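Local coordinates for bromodomain adjacent to zinc finger domain protein 2B (Homo sapiens, PDB 6FI1) that probably reads chromatin by recognising histone H3 tails through its zinc-binding PHD finger, here holding a small fragment ligand, at residues L22-C27 with W48-C53. Residues are numbered along the deposited sequence; the frame is centred on the assembly and turned at random.
Sequences LLCDGC and WFCPAC. With ZN (zinc ion), chain D; D3H (~{N}-(4-aminophenyl)-2-azanyl-ethanamide), chain E.
Cys24 and Cys27 meet Cys50 and Cys53 around one zinc ion, the Cys4 site of this PHD finger, in which two zinc sites replace a large hydrophobic core. All four SG atoms lie 2.3–2.4 Å from the metal. Each CxxC pair also binds its own backbone: Cys27 N donates to Cys24 SG, and Cys53 N to Cys50 SG, a capping bond in which Cys50 is the N-cap of helix 51-57. Cys24 SG takes a further N-H across the contact, from Cys50 N at 3.4 Å and 163°. Two N-H groups thus point at this sulfur, which probably helps to spread its negative charge.

One backbone hydrogen bond joins the segments beside the metal site. Asp25 N donates to Trp48 O (2.8 Å), while Cys24 CA makes a CA-H...O contact with the same oxygen.

Apolar packing centres on Trp48. With its CG anti to the backbone N (chi1 177°), the indole lies against Leu22, whose CB sits over the five-membered ring, 3.7 Å from its centroid, in a CH-pi contact. Leu22 CD1 covers the middle of the same indole face, the two side chains crossing nearly at right angles.

Polar groups at the strand end hold the ligand. Its amine N2 donates to Leu23 O and to Asp25 OD2, consistent with a place where part of a histone H3 tail could lie, as in related PHD fingers, and its O1 accepts from Leu23 N. Asp25 OD2 also receives a weak bond from Trp48 N, at 3.4 Å.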
# COMPACT_ATOMS: atom_id res chain seq x y z
N LEU A 22 3.68 -0.64 0.00
CA LEU A 22 2.77 -1.54 -0.68
C LEU A 22 1.75 -0.77 -1.51
O LEU A 22 0.93 -0.05 -0.96
CB LEU A 22 2.04 -2.39 0.34
CG LEU A 22 2.93 -3.17 1.30
CD1 LEU A 22 2.05 -4.01 2.21
CD2 LEU A 22 3.95 -4.04 0.58
N LEU A 23 1.83 -0.90 -2.83
CA LEU A 23 0.80 -0.41 -3.76
C LEU A 23 -0.30 -1.46 -3.81
O LEU A 23 -0.03 -2.59 -4.18
CB LEU A 23 1.39 -0.19 -5.16
CG LEU A 23 0.62 0.67 -6.19
CD1 LEU A 23 1.60 1.26 -7.21
CD2 LEU A 23 -0.49 -0.07 -6.96
N CYS A 24 -1.52 -1.11 -3.45
CA CYS A 24 -2.63 -2.06 -3.53
C CYS A 24 -3.06 -2.23 -4.97
O CYS A 24 -3.40 -1.25 -5.61
CB CYS A 24 -3.83 -1.65 -2.67
SG CYS A 24 -5.36 -2.47 -3.16
N ASP A 25 -3.08 -3.46 -5.47
CA ASP A 25 -3.48 -3.69 -6.87
C ASP A 25 -4.96 -3.67 -7.15
O ASP A 25 -5.35 -3.77 -8.30
CB ASP A 25 -2.89 -5.00 -7.38
CG ASP A 25 -1.40 -4.91 -7.52
OD1 ASP A 25 -0.93 -4.22 -8.46
OD2 ASP A 25 -0.72 -5.50 -6.67
N GLY A 26 -5.78 -3.55 -6.11
CA GLY A 26 -7.19 -3.24 -6.25
C GLY A 26 -7.40 -1.80 -6.65
O GLY A 26 -7.78 -1.51 -7.78
N CYS A 27 -7.09 -0.92 -5.70
CA CYS A 27 -7.41 0.50 -5.76
C CYS A 27 -6.21 1.42 -6.03
O CYS A 27 -6.32 2.64 -5.89
CB CYS A 27 -8.01 0.89 -4.42
SG CYS A 27 -6.83 0.74 -3.07
N TRP A 48 -0.72 -7.41 -3.82
CA TRP A 48 -1.20 -6.85 -2.56
C TRP A 48 -2.63 -6.30 -2.69
O TRP A 48 -2.91 -5.39 -3.46
CB TRP A 48 -0.26 -5.72 -2.12
CG TRP A 48 -0.69 -5.02 -0.90
CD1 TRP A 48 -1.00 -3.69 -0.75
CD2 TRP A 48 -0.88 -5.62 0.36
NE1 TRP A 48 -1.37 -3.43 0.54
CE2 TRP A 48 -1.31 -4.61 1.24
CE3 TRP A 48 -0.72 -6.92 0.83
CZ2 TRP A 48 -1.58 -4.87 2.57
CZ3 TRP A 48 -0.98 -7.17 2.14
CH2 TRP A 48 -1.40 -6.17 3.00
N PHE A 49 -3.53 -6.86 -1.91
CA PHE A 49 -4.83 -6.27 -1.80
C PHE A 49 -4.94 -5.68 -0.42
O PHE A 49 -4.69 -6.37 0.58
CB PHE A 49 -5.87 -7.29 -2.13
CG PHE A 49 -5.81 -7.74 -3.56
CD1 PHE A 49 -6.41 -6.99 -4.57
CD2 PHE A 49 -5.11 -8.90 -3.91
CE1 PHE A 49 -6.34 -7.40 -5.90
CE2 PHE A 49 -5.05 -9.31 -5.23
CZ PHE A 49 -5.67 -8.56 -6.23
N CYS A 50 -5.26 -4.38 -0.40
CA CYS A 50 -5.34 -3.59 0.82
C CYS A 50 -6.52 -4.09 1.64
O CYS A 50 -7.42 -4.74 1.10
CB CYS A 50 -5.51 -2.09 0.51
SG CYS A 50 -7.20 -1.56 0.14
N PRO A 51 -6.51 -3.80 2.94
CA PRO A 51 -7.59 -4.25 3.83
C PRO A 51 -9.00 -3.85 3.35
O PRO A 51 -9.94 -4.64 3.45
CB PRO A 51 -7.25 -3.58 5.17
CG PRO A 51 -5.83 -3.12 5.05
CD PRO A 51 -5.60 -2.85 3.62
N ALA A 52 -9.13 -2.63 2.83
CA ALA A 52 -10.42 -2.12 2.36
C ALA A 52 -10.93 -2.93 1.19
O ALA A 52 -12.11 -3.25 1.14
CB ALA A 52 -10.34 -0.65 1.98
N CYS A 53 -10.03 -3.25 0.27
CA CYS A 53 -10.40 -4.01 -0.93
C CYS A 53 -10.91 -5.43 -0.62
O CYS A 53 -11.86 -5.90 -1.24
CB CYS A 53 -9.24 -4.03 -1.93
SG CYS A 53 -9.14 -2.49 -2.85
ZN ZN D . -7.20 -1.37 -2.18
C4 D3H E . 5.82 -5.21 -3.38
C5 D3H E . 6.13 -4.00 -2.72
C6 D3H E . 7.41 -3.75 -2.24
C7 D3H E . 3.56 -4.73 -4.07
C8 D3H E . 2.33 -5.41 -4.73
N1 D3H E . 4.62 -5.57 -3.91
N2 D3H E . 1.50 -4.44 -5.47
C3 D3H E . 6.84 -6.16 -3.52
N3 D3H E . 9.64 -4.51 -1.92
C2 D3H E . 8.12 -5.91 -3.02
C1 D3H E . 8.41 -4.71 -2.39
O1 D3H E . 3.50 -3.53 -3.76